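Local atomic coordinates of phosphoribosylaminoimidazole carboxylase (Bombyx mori, PDB entry 4JA0), a protein that probably carries both the AIR carboxylase and the SAICAR synthetase activities of de novo purine biosynthesis on one chain. Residues 216-221 with 252-257; 59-64 with 81-86; 109-114 with 126-131; 323-328 with 388-393. All coordinates share one frame; numbering follows the deposited sequence.

Contact 1: residues 216-221 with 252-257; sequences WRLWPS and AWVKDQ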
loop_
_atom_site.group_PDB
_atom_site.type_symbol
_atom_site.label_atom_id
_atom_site.label_comp_id
_atom_site.label_asym_id
_atom_site.label_seq_id
_atom_site.Cartn_x
_atom_site.Cartn_y
_atom_site.Cartn_z
ATOM N N TRP A 216 1.973 35.054 47.849
ATOM C CA TRP A 216 2.459 35.433 46.531
ATOM C C TRP A 216 2.989 36.848 46.382
ATOM O O TRP A 216 2.976 37.646 47.315
ATOM C CB TRP A 216 1.383 35.158 45.469
ATOM C CG TRP A 216 0.095 35.941 45.612
ATOM C CD1 TRP A 216 -0.048 37.226 46.037
ATOM C CD2 TRP A 216 -1.226 35.471 45.312
ATOM N NE1 TRP A 216 -1.369 37.590 46.021
ATOM C CE2 TRP A 216 -2.118 36.531 45.586
ATOM C CE3 TRP A 216 -1.741 34.259 44.830
ATOM C CZ2 TRP A 216 -3.497 36.416 45.399
ATOM C CZ3 TRP A 216 -3.112 34.146 44.639
ATOM C CH2 TRP A 216 -3.974 35.217 44.924
ATOM N N ARG A 217 3.451 37.147 45.179
ATOM C CA ARG A 217 3.943 38.468 44.849
ATOM C C ARG A 217 3.195 38.943 43.601
ATOM O O ARG A 217 3.299 38.341 42.534
ATOM C CB ARG A 217 5.448 38.390 44.629
ATOM C CG ARG A 217 6.171 39.706 44.635
ATOM C CD ARG A 217 7.652 39.466 44.842
ATOM N NE ARG A 217 8.021 39.418 46.256
ATOM C CZ ARG A 217 9.023 38.692 46.760
ATOM N NH1 ARG A 217 9.759 37.904 45.980
ATOM N NH2 ARG A 217 9.279 38.734 48.062
ATOM N N LEU A 218 2.399 39.999 43.742
ATOM C CA LEU A 218 1.516 40.426 42.663
ATOM C C LEU A 218 1.849 41.798 42.130
ATOM O O LEU A 218 1.850 42.760 42.885
ATOM C CB LEU A 218 0.067 40.461 43.162
ATOM C CG LEU A 218 -0.915 39.481 42.528
ATOM C CD1 LEU A 218 -2.319 39.727 43.029
ATOM C CD2 LEU A 218 -0.868 39.658 41.037
ATOM N N TRP A 219 2.078 41.914 40.825
ATOM C CA TRP A 219 2.266 43.244 40.247
ATOM C C TRP A 219 1.186 43.607 39.217
ATOM O O TRP A 219 1.067 42.976 38.171
ATOM C CB TRP A 219 3.641 43.343 39.582
ATOM C CG TRP A 219 4.800 43.124 40.516
ATOM C CD1 TRP A 219 4.753 42.989 41.877
ATOM C CD2 TRP A 219 6.182 43.024 40.153
ATOM N NE1 TRP A 219 6.018 42.805 42.378
ATOM C CE2 TRP A 219 6.916 42.825 41.342
ATOM C CE3 TRP A 219 6.872 43.081 38.934
ATOM C CZ2 TRP A 219 8.306 42.670 41.347
ATOM C CZ3 TRP A 219 8.245 42.943 38.940
ATOM C CH2 TRP A 219 8.950 42.742 40.139
ATOM N N PRO A 220 0.419 44.669 39.497
ATOM C CA PRO A 220 -0.495 45.185 38.474
ATOM C C PRO A 220 0.293 45.841 37.361
ATOM O O PRO A 220 1.270 46.550 37.642
ATOM C CB PRO A 220 -1.312 46.236 39.228
ATOM C CG PRO A 220 -1.283 45.771 40.654
ATOM C CD PRO A 220 0.097 45.186 40.839
ATOM N N SER A 221 -0.110 45.572 36.117
ATOM C CA SER A 221 0.547 46.121 34.927
ATOM C C SER A 221 2.006 45.710 34.843
ATOM O O SER A 221 2.778 46.315 34.097
ATOM C CB SER A 221 0.419 47.651 34.862
ATOM O OG SER A 221 -0.925 48.042 34.626
ATOM N N ALA A 252 -7.716 43.728 50.347
ATOM C CA ALA A 252 -9.144 43.768 50.037
ATOM C C ALA A 252 -9.354 43.906 48.535
ATOM O O ALA A 252 -10.253 43.279 47.964
ATOM C CB ALA A 252 -9.832 44.908 50.779
ATOM N N TRP A 253 -8.502 44.704 47.895
ATOM C CA TRP A 253 -8.571 44.875 46.449
ATOM C C TRP A 253 -8.348 43.541 45.744
ATOM O O TRP A 253 -9.049 43.216 44.789
ATOM C CB TRP A 253 -7.548 45.911 45.974
ATOM C CG TRP A 253 -7.623 46.193 44.491
ATOM C CD1 TRP A 253 -8.515 47.007 43.849
ATOM C CD2 TRP A 253 -6.758 45.674 43.476
ATOM N NE1 TRP A 253 -8.264 47.019 42.498
ATOM C CE2 TRP A 253 -7.188 46.209 42.244
ATOM C CE3 TRP A 253 -5.672 44.797 43.486
ATOM C CZ2 TRP A 253 -6.566 45.891 41.036
ATOM C CZ3 TRP A 253 -5.058 44.492 42.286
ATOM C CH2 TRP A 253 -5.506 45.036 41.081
ATOM N N VAL A 254 -7.361 42.785 46.207
ATOM C CA VAL A 254 -7.082 41.476 45.654
ATOM C C VAL A 254 -8.235 40.491 45.883
ATOM O O VAL A 254 -8.611 39.770 44.963
ATOM C CB VAL A 254 -5.760 40.908 46.221
ATOM C CG1 VAL A 254 -5.636 39.429 45.908
ATOM C CG2 VAL A 254 -4.562 41.687 45.668
ATOM N N LYS A 255 -8.795 40.451 47.097
ATOM C CA LYS A 255 -9.951 39.582 47.377
ATOM C C LYS A 255 -11.106 39.929 46.456
ATOM O O LYS A 255 -11.870 39.059 46.034
ATOM C CB LYS A 255 -10.407 39.701 48.833
ATOM N N ASP A 256 -11.227 41.217 46.153
ATOM C CA ASP A 256 -12.293 41.691 45.288
ATOM C C ASP A 256 -12.028 41.292 43.829
ATOM O O ASP A 256 -12.930 40.843 43.120
ATOM C CB ASP A 256 -12.456 43.208 45.434
ATOM N N GLN A 257 -10.769 41.377 43.418
ATOM C CA GLN A 257 -10.392 41.119 42.042
ATOM C C GLN A 257 -10.596 39.663 41.633
ATOM O O GLN A 257 -10.780 39.367 40.450
ATOM C CB GLN A 257 -8.932 41.497 41.848
ATOM C CG GLN A 257 -8.644 42.331 40.624
ATOM C CD GLN A 257 -9.310 43.673 40.659
ATOM O OE1 GLN A 257 -9.778 44.111 41.702
ATOM N NE2 GLN A 257 -9.318 44.358 39.524
#
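Val254 points one methyl at Trp216 and the other at Leu218. It is the residue of helix 252-257 with the most surface buried against strand 216-220. Its CG1 lies at the rim of the Trp216 indole, close to the ring plane, 3.7 Å from CZ2. This is an edge contact, not a stack on a face. The two side chains run past each other in opposite senses. Trp216 holds CG between its own backbone N and carbonyl carbon (chi1 63°), and the long ring extends from there to the helix. Leu218 follows the same side of the strand. Its CG lies about 4.0 Å above the plane of the Trp216 ring, displaced to the rim. From there CD1 meets Val254 CG2 end to end at 4.0 Å. The chi1 of Val254, 167°, sets CG1 beside its carbonyl carbon and CG2 beside its backbone N, and this split serves both partners. Farther along, Pro220 CG comes within 4.3 Å of Trp253 CZ3, at a slant to the indole. The Trp253 side chain reaches back to the strand from the exposed border of the contact. All three touches are apolar. Trp183 of helix 162-183 packs against Leu218 and Val254, and it forms an edge-to-face pair with Trp216. The segment axes cross at 82° and approach to 11.9 Å, a gap bridged by side chains alone. This is helix-on-sheet packing on the antiparallel sheet of the SAICAR synthetase part, where strand 216-220 pairs with strand 188-200 and helix 241-257 lies across it.

Contact 2: residues 59-64 with 81-86; sequences ISNQTN and VKIASE
Helix 59-64 comes nearest to the 81-86 segment at Asn61 and Glu86, whose CA atoms are 6.8 Å apart, where the chain has left strand 81-83 for a loop. Asn61 carries the contact from the helix side. Its CG stands anti to the backbone N (chi1 -162°), which sends the amide out to the loop. There ND2 is 3.1 Å from Ser85 O, but the angle is too poor for a hydrogen bond. The CB of Asn61 also rests 3.6 Å from Glu86 O, so the helix meets the backbone carbonyls of the loop more than its side chains. The amide is held by other partners. Asn61 ND2 donates to Ala88 O, and Lys39 NZ donates to Asn61 OD1. The helix thus lies against the six-stranded antiparallel sheet of the SAICAR synthetase part and is tied by one asparagine to strands 36-43 and 88-91. Within the helix, Ile59 O takes two bonds from Thr63, one from N and one from OG1 at 2.7 Å, which reach it from opposite faces of the carbonyl plane. In strand 81-83, Val81 and Lys82 both face Leu90, a classic beta bulge. Ile83, next along the same strand, adds the apolar share of the contact. Its CG1 and CD1 both come 3.8 Å from Asn61 ND2, a van der Waals contact against the amide nitrogen.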
loop_
_atom_site.group_PDB
_atom_site.type_symbol
_atom_site.label_atom_id
_atom_site.label_comp_id
_atom_site.label_asym_id
_atom_site.label_seq_id
_atom_site.Cartn_x
_atom_site.Cartn_y
_atom_site.Cartn_z
ATOM N N ILE A 59 -10.388 38.569 54.971
ATOM C CA ILE A 59 -9.830 38.839 53.652
ATOM C C ILE A 59 -9.071 37.622 53.137
ATOM O O ILE A 59 -9.255 37.184 51.998
ATOM C CB ILE A 59 -8.839 40.026 53.686
ATOM C CG1 ILE A 59 -9.497 41.293 54.251
ATOM C CG2 ILE A 59 -8.243 40.271 52.300
ATOM C CD1 ILE A 59 -10.576 41.870 53.359
ATOM N N SER A 60 -8.222 37.068 53.992
ATOM C CA SER A 60 -7.453 35.890 53.628
ATOM C C SER A 60 -8.329 34.695 53.307
ATOM O O SER A 60 -8.179 34.102 52.246
ATOM C CB SER A 60 -6.482 35.522 54.744
ATOM O OG SER A 60 -5.482 36.514 54.861
ATOM N N ASN A 61 -9.277 34.387 54.186
ATOM C CA ASN A 61 -10.128 33.214 54.022
ATOM C C ASN A 61 -10.849 33.277 52.675
ATOM O O ASN A 61 -10.908 32.287 51.925
ATOM C CB ASN A 61 -11.131 33.120 55.181
ATOM C CG ASN A 61 -11.747 31.740 55.322
ATOM O OD1 ASN A 61 -11.052 30.776 55.603
ATOM N ND2 ASN A 61 -13.056 31.645 55.152
ATOM N N GLN A 62 -11.358 34.456 52.339
ATOM C CA GLN A 62 -12.040 34.597 51.062
ATOM C C GLN A 62 -11.064 34.513 49.888
ATOM O O GLN A 62 -11.363 33.874 48.881
ATOM C CB GLN A 62 -12.832 35.902 50.990
ATOM C CG GLN A 62 -14.029 35.959 51.910
ATOM C CD GLN A 62 -14.739 37.283 51.794
ATOM O OE1 GLN A 62 -14.135 38.342 51.975
ATOM N NE2 GLN A 62 -16.034 37.236 51.507
ATOM N N THR A 63 -9.893 35.127 50.035
ATOM C CA THR A 63 -8.901 35.081 48.975
ATOM C C THR A 63 -8.577 33.620 48.708
ATOM O O THR A 63 -8.668 33.123 47.588
ATOM C CB THR A 63 -7.600 35.812 49.363
ATOM O OG1 THR A 63 -7.874 37.176 49.716
ATOM C CG2 THR A 63 -6.575 35.735 48.219
ATOM N N ASN A 64 -8.274 32.922 49.786
ATOM C CA ASN A 64 -7.920 31.526 49.730
ATOM C C ASN A 64 -8.975 30.618 49.096
ATOM O O ASN A 64 -8.669 29.833 48.210
ATOM C CB ASN A 64 -7.683 31.053 51.144
ATOM C CG ASN A 64 -6.935 29.804 51.184
ATOM O OD1 ASN A 64 -5.933 29.660 50.492
ATOM N ND2 ASN A 64 -7.432 28.844 51.944
ATOM N N VAL A 81 -12.256 21.852 51.055
ATOM C CA VAL A 81 -13.613 21.359 50.845
ATOM C C VAL A 81 -14.616 22.491 50.630
ATOM O O VAL A 81 -15.223 22.609 49.574
ATOM C CB VAL A 81 -14.112 20.539 52.043
ATOM C CG1 VAL A 81 -15.513 20.025 51.750
ATOM C CG2 VAL A 81 -13.164 19.392 52.357
ATOM N N LYS A 82 -14.779 23.320 51.651
ATOM C CA LYS A 82 -15.704 24.443 51.605
ATOM C C LYS A 82 -15.445 25.420 52.741
ATOM O O LYS A 82 -14.873 25.064 53.780
ATOM C CB LYS A 82 -17.152 23.951 51.677
ATOM C CG LYS A 82 -17.488 23.242 52.986
ATOM C CD LYS A 82 -18.954 22.823 53.061
ATOM C CE LYS A 82 -19.236 22.042 54.341
ATOM N NZ LYS A 82 -20.661 21.629 54.474
ATOM N N ILE A 83 -15.918 26.645 52.548
ATOM C CA ILE A 83 -15.863 27.661 53.589
ATOM C C ILE A 83 -16.762 27.255 54.759
ATOM O O ILE A 83 -17.870 26.742 54.557
ATOM C CB ILE A 83 -16.264 29.049 53.038
ATOM C CG1 ILE A 83 -15.024 29.792 52.536
ATOM C CG2 ILE A 83 -16.936 29.882 54.101
ATOM C CD1 ILE A 83 -15.291 31.204 52.056
ATOM N N ALA A 84 -16.261 27.425 55.978
ATOM C CA ALA A 84 -17.056 27.115 57.158
ATOM C C ALA A 84 -17.701 28.400 57.645
ATOM O O ALA A 84 -18.883 28.430 57.993
ATOM C CB ALA A 84 -16.179 26.512 58.255
ATOM N N SER A 85 -16.914 29.471 57.626
ATOM C CA SER A 85 -17.390 30.789 58.006
ATOM C C SER A 85 -16.583 31.845 57.278
ATOM O O SER A 85 -15.898 31.578 56.299
ATOM C CB SER A 85 -17.250 31.017 59.512
ATOM O OG SER A 85 -15.914 30.831 59.937
ATOM N N GLU A 86 -16.639 33.049 57.811
ATOM C CA GLU A 86 -16.061 34.210 57.167
ATOM C C GLU A 86 -14.556 34.249 57.388
ATOM O O GLU A 86 -13.826 34.939 56.667
ATOM C CB GLU A 86 -16.766 35.463 57.710
ATOM C CG GLU A 86 -18.243 35.600 57.236
ATOM C CD GLU A 86 -19.157 34.413 57.608
ATOM O OE1 GLU A 86 -18.788 33.598 58.487
ATOM O OE2 GLU A 86 -20.248 34.286 57.007
#

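Contact 3: residues 109-114 with 126-131; sequences GSFLKR and PPKQET. With SO4 (sulfate ion), chain J.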
loop_
_atom_site.group_PDB
_atom_site.type_symbol
_atom_site.label_atom_id
_atom_site.label_comp_id
_atom_site.label_asym_id
_atom_site.label_seq_id
_atom_site.Cartn_x
_atom_site.Cartn_y
_atom_site.Cartn_z
ATOM N N GLY A 109 13.069 39.621 45.094
ATOM C CA GLY A 109 13.059 39.161 46.472
ATOM C C GLY A 109 14.380 38.611 46.970
ATOM O O GLY A 109 15.467 39.094 46.621
ATOM N N SER A 110 14.287 37.576 47.790
ATOM C CA SER A 110 15.475 36.994 48.380
ATOM C C SER A 110 16.351 36.282 47.347
ATOM O O SER A 110 17.534 36.036 47.610
ATOM C CB SER A 110 15.080 36.010 49.489
ATOM O OG SER A 110 14.940 34.688 48.973
ATOM N N PHE A 111 15.788 35.973 46.176
ATOM C CA PHE A 111 16.532 35.266 45.118
ATOM C C PHE A 111 17.716 36.092 44.640
ATOM O O PHE A 111 18.777 35.540 44.326
ATOM C CB PHE A 111 15.620 34.931 43.934
ATOM C CG PHE A 111 16.286 34.113 42.856
ATOM C CD1 PHE A 111 16.096 32.736 42.797
ATOM C CD2 PHE A 111 17.085 34.716 41.888
ATOM C CE1 PHE A 111 16.690 31.978 41.798
ATOM C CE2 PHE A 111 17.694 33.959 40.888
ATOM C CZ PHE A 111 17.497 32.591 40.845
ATOM N N LEU A 112 17.515 37.409 44.580
ATOM C CA LEU A 112 18.532 38.335 44.102
ATOM C C LEU A 112 19.748 38.310 45.032
ATOM O O LEU A 112 20.901 38.342 44.579
ATOM C CB LEU A 112 17.951 39.755 44.006
ATOM C CG LEU A 112 16.777 39.981 43.040
ATOM C CD1 LEU A 112 16.270 41.418 43.081
ATOM C CD2 LEU A 112 17.155 39.578 41.608
ATOM N N LYS A 113 19.484 38.221 46.331
ATOM C CA LYS A 113 20.559 38.167 47.310
ATOM C C LYS A 113 21.297 36.838 47.185
ATOM O O LYS A 113 22.519 36.800 47.191
ATOM C CB LYS A 113 20.019 38.370 48.737
ATOM N N ARG A 114 20.557 35.749 47.012
ATOM C CA ARG A 114 21.196 34.442 46.929
ATOM C C ARG A 114 21.944 34.254 45.607
ATOM O O ARG A 114 22.846 33.429 45.531
ATOM C CB ARG A 114 20.174 33.309 47.152
ATOM N N PRO A 126 11.488 27.697 31.724
ATOM C CA PRO A 126 10.202 27.665 32.415
ATOM C C PRO A 126 10.333 28.267 33.817
ATOM O O PRO A 126 11.446 28.624 34.221
ATOM C CB PRO A 126 9.895 26.159 32.473
ATOM C CG PRO A 126 11.157 25.535 32.516
ATOM C CD PRO A 126 12.080 26.352 31.668
ATOM N N PRO A 127 9.209 28.411 34.540
ATOM C CA PRO A 127 9.330 29.023 35.861
ATOM C C PRO A 127 10.302 28.264 36.739
ATOM O O PRO A 127 10.295 27.023 36.759
ATOM C CB PRO A 127 7.911 28.902 36.433
ATOM C CG PRO A 127 7.035 28.807 35.256
ATOM C CD PRO A 127 7.812 28.038 34.240
ATOM N N LYS A 128 11.134 29.027 37.447
ATOM C CA LYS A 128 12.072 28.495 38.420
ATOM C C LYS A 128 11.277 27.905 39.568
ATOM O O LYS A 128 10.298 28.514 40.031
ATOM C CB LYS A 128 12.936 29.625 38.959
ATOM C CG LYS A 128 14.207 29.206 39.690
ATOM C CD LYS A 128 15.353 29.016 38.733
ATOM C CE LYS A 128 16.591 28.560 39.464
ATOM N NZ LYS A 128 17.713 28.408 38.507
ATOM N N GLN A 129 11.676 26.729 40.035
ATOM C CA GLN A 129 10.996 26.143 41.175
ATOM C C GLN A 129 12.008 25.668 42.222
ATOM O O GLN A 129 12.919 24.907 41.911
ATOM C CB GLN A 129 9.963 25.087 40.708
ATOM C CG GLN A 129 9.979 23.714 41.349
ATOM C CD GLN A 129 9.659 23.686 42.835
ATOM O OE1 GLN A 129 9.482 24.716 43.484
ATOM N NE2 GLN A 129 9.606 22.492 43.384
ATOM N N GLU A 130 11.863 26.187 43.444
ATOM C CA GLU A 130 12.793 25.939 44.546
ATOM C C GLU A 130 12.103 25.407 45.792
ATOM O O GLU A 130 10.899 25.579 45.991
ATOM C CB GLU A 130 13.548 27.220 44.898
ATOM C CG GLU A 130 14.308 27.750 43.715
ATOM C CD GLU A 130 14.972 29.083 43.947
ATOM O OE1 GLU A 130 14.356 29.962 44.592
ATOM O OE2 GLU A 130 16.119 29.239 43.465
ATOM N N THR A 131 12.882 24.757 46.641
ATOM C CA THR A 131 12.319 24.153 47.836
ATOM C C THR A 131 12.994 24.658 49.091
ATOM O O THR A 131 14.187 24.975 49.095
ATOM C CB THR A 131 12.362 22.605 47.777
ATOM O OG1 THR A 131 13.593 22.176 47.178
ATOM C CG2 THR A 131 11.273 22.127 46.909
HETATM S S SO4 J . 11.705 35.352 48.518
HETATM O O1 SO4 J . 11.646 36.373 49.561
HETATM O O2 SO4 J . 12.595 35.866 47.486
HETATM O O3 SO4 J . 12.226 34.098 49.069
HETATM O O4 SO4 J . 10.382 35.106 47.933
#
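Phe111 turns the edge of its ring to the carboxylate of Glu130. The two side chains cross at about a right angle, and the ring and carboxylate planes are 30° apart. OE2 of Glu130 lies near the ring plane, 3.3 Å from Phe111 CE1. OE1 is 3.7 Å from Phe111 CD1. An acid beside the slightly positive C-H rim of a ring is probably a favourable placement. Phe111 has CG anti to the backbone N (chi1 -176°), which carries the ring from helix 110-114 to the strand at 128-131. Glu130 approaches as an extended chain, and its OE1 forms a salt bridge with Arg104 of strand 100-104. Lys128, bent at chi2, lays CE along the same ring edge, 4.1 Å from Phe111 CE1, while its NZ pairs with Glu146 of the third subunit. The short helix therefore packs on an antiparallel sheet of the SAICAR synthetase part, at a strand paired with strand 100-104, and its first turn binds a sulfate. Ser110 OG donates to SO4 O3 at 2.8 Å, and Arg104 NH1 adds another bond. Arg104 links the acid at the ring edge to the sulfate. The sulfate probably came from the crystallisation liquor. An anion at a helix start may nonetheless point to a phosphate pocket, which is only an inference. With an alanine in place of Glu130, Arg104 would probably lose this carboxylate partner and a gap would be likely to open at the Phe111 edge. Gly109 precedes the helix with a positive phi (71°). The Phe111 ring also meets Phe124 edge to face.

Contact 4: residues 323-328 with 388-393; sequences ALVFIA and AQIIGL
Val325 has the most surface buried here, and one of its methyls, CG2, makes both close contacts. It sits 3.8 Å from Ile390 CG2 and 4.1 Å from Ile391 CG1. Strand 323-328 thus inserts one branched side chain between two consecutive isoleucines of helix 380-391. With chi1 at 173°, CG1 of Val325 is anti to the backbone N, and the other methyl, CG2, makes the contacts with the helix. Ile391 comes second in buried surface. Its CB does not point straight at the strand, but CG1 swings in to reach Val325. Ile391 also touches His267 and Val269 of the neighbouring strand 267-273. Ile390 offers its CG2 branch to Val325, and it also packs on Ile390 of the second subunit. Both isoleucines cross the valine at a slant. Val325 and Ile390 have the nearest CA atoms, 8.1 Å apart. Ala323 also points to the helix and is partly buried by it. Strand 323-329 is the central one of a five-stranded parallel sheet in the order 2-1-3-4-5, with helices packed against it, as expected of the flavodoxin-like fold of AIR carboxylases. Val325, Ile390 and Ile391 are all buried and branched at CB, and the contact between them is wholly apolar. The chemistry therefore implies that hydrophobic burial, not directional bonds, joins this helix to the sheet, and that Ile390 carries the apolar contact on to the subunit interface.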
loop_
_atom_site.group_PDB
_atom_site.type_symbol
_atom_site.label_atom_id
_atom_site.label_comp_id
_atom_site.label_asym_id
_atom_site.label_seq_id
_atom_site.Cartn_x
_atom_site.Cartn_y
_atom_site.Cartn_z
ATOM N N ALA A 323 -16.715 31.568 20.451
ATOM C CA ALA A 323 -15.788 30.755 19.677
ATOM C C ALA A 323 -16.495 29.528 19.102
ATOM O O ALA A 323 -17.440 28.993 19.694
ATOM C CB ALA A 323 -14.627 30.332 20.539
ATOM N N LEU A 324 -15.994 29.042 17.976
ATOM C CA LEU A 324 -16.681 27.986 17.285
ATOM C C LEU A 324 -15.703 27.025 16.647
ATOM O O LEU A 324 -14.833 27.431 15.876
ATOM C CB LEU A 324 -17.595 28.612 16.229
ATOM C CG LEU A 324 -18.487 27.707 15.397
ATOM C CD1 LEU A 324 -19.390 26.914 16.315
ATOM C CD2 LEU A 324 -19.293 28.556 14.433
ATOM N N VAL A 325 -15.848 25.746 16.969
ATOM C CA VAL A 325 -15.053 24.691 16.347
ATOM C C VAL A 325 -15.950 23.599 15.793
ATOM O O VAL A 325 -16.811 23.083 16.514
ATOM C CB VAL A 325 -14.087 24.066 17.341
ATOM C CG1 VAL A 325 -13.421 22.873 16.711
ATOM C CG2 VAL A 325 -13.047 25.072 17.744
ATOM N N PHE A 326 -15.748 23.248 14.522
ATOM C CA PHE A 326 -16.462 22.131 13.887
ATOM C C PHE A 326 -15.631 20.861 13.811
ATOM O O PHE A 326 -14.475 20.886 13.370
ATOM C CB PHE A 326 -16.888 22.491 12.474
ATOM C CG PHE A 326 -17.870 23.595 12.409
ATOM C CD1 PHE A 326 -19.113 23.462 13.009
ATOM C CD2 PHE A 326 -17.572 24.760 11.721
ATOM C CE1 PHE A 326 -20.043 24.491 12.946
ATOM C CE2 PHE A 326 -18.501 25.792 11.642
ATOM C CZ PHE A 326 -19.735 25.660 12.257
ATOM N N ILE A 327 -16.232 19.749 14.217
ATOM C CA ILE A 327 -15.608 18.443 14.036
ATOM C C ILE A 327 -16.393 17.645 13.014
ATOM O O ILE A 327 -17.612 17.483 13.158
ATOM C CB ILE A 327 -15.499 17.677 15.367
ATOM C CG1 ILE A 327 -14.511 18.416 16.291
ATOM C CG2 ILE A 327 -15.080 16.210 15.127
ATOM C CD1 ILE A 327 -14.471 17.888 17.698
ATOM N N ALA A 328 -15.692 17.195 11.965
ATOM C CA ALA A 328 -16.322 16.439 10.875
ATOM C C ALA A 328 -16.052 14.952 10.954
ATOM O O ALA A 328 -14.904 14.501 10.789
ATOM C CB ALA A 328 -15.884 16.982 9.513
ATOM N N ALA A 388 -10.274 21.345 22.341
ATOM C CA ALA A 388 -9.952 21.944 23.640
ATOM C C ALA A 388 -8.765 22.899 23.571
ATOM O O ALA A 388 -8.833 24.014 24.092
ATOM C CB ALA A 388 -9.695 20.867 24.681
ATOM N N GLN A 389 -7.708 22.476 22.888
ATOM C CA GLN A 389 -6.509 23.293 22.765
ATOM C C GLN A 389 -6.808 24.597 22.031
ATOM O O GLN A 389 -6.233 25.641 22.356
ATOM C CB GLN A 389 -5.394 22.506 22.058
ATOM C CG GLN A 389 -4.755 21.417 22.925
ATOM C CD GLN A 389 -3.921 20.400 22.139
ATOM O OE1 GLN A 389 -4.011 20.300 20.912
ATOM N NE2 GLN A 389 -3.122 19.621 22.857
ATOM N N ILE A 390 -7.745 24.550 21.089
ATOM C CA ILE A 390 -8.119 25.738 20.325
ATOM C C ILE A 390 -8.911 26.721 21.194
ATOM O O ILE A 390 -8.629 27.922 21.212
ATOM C CB ILE A 390 -8.950 25.356 19.078
ATOM C CG1 ILE A 390 -8.049 24.672 18.043
ATOM C CG2 ILE A 390 -9.606 26.590 18.460
ATOM C CD1 ILE A 390 -8.767 24.021 16.923
ATOM N N ILE A 391 -9.905 26.188 21.901
ATOM C CA ILE A 391 -10.757 26.957 22.791
ATOM C C ILE A 391 -10.032 27.415 24.092
ATOM O O ILE A 391 -10.375 28.448 24.711
ATOM C CB ILE A 391 -12.012 26.142 23.053
ATOM C CG1 ILE A 391 -12.794 26.056 21.749
ATOM C CG2 ILE A 391 -12.861 26.749 24.131
ATOM C CD1 ILE A 391 -14.016 25.209 21.836
ATOM N N GLY A 392 -9.033 26.637 24.505
ATOM C CA GLY A 392 -8.216 26.992 25.641
ATOM C C GLY A 392 -7.428 28.274 25.436
ATOM O O GLY A 392 -6.930 28.869 26.406
ATOM N N LEU A 393 -7.318 28.726 24.190
ATOM C CA LEU A 393 -6.657 29.999 23.941
ATOM C C LEU A 393 -7.523 31.154 24.474
ATOM O O LEU A 393 -7.055 32.274 24.634
ATOM C CB LEU A 393 -6.361 30.183 22.459
ATOM C CG LEU A 393 -5.326 29.243 21.849
ATOM C CD1 LEU A 393 -5.051 29.635 20.418
ATOM C CD2 LEU A 393 -4.041 29.221 22.647
#

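Contacts 1 and 4 are buried and apolar, each setting a helix against a sheet by branched or aromatic side chains. They belong to different parts of the protein, contact 1 beside the SAICAR synthetase sheet and contact 4 on the parallel sheet of the AIR carboxylase part, with centres about 31 Å apart. Contacts 2 and 3 are only partly buried and more polar: contact 2 uses an asparagine and backbone carbonyls, contact 3 an acid beside a ring and a sulfate. Contacts 1 and 3 reach the same antiparallel sheet and touch where Arg217 NH1 meets Gly109. Contact 1 also touches contact 2, since helix 241-257 packs on helix 57-74. Contacts 3 and 4 adjoin other subunits.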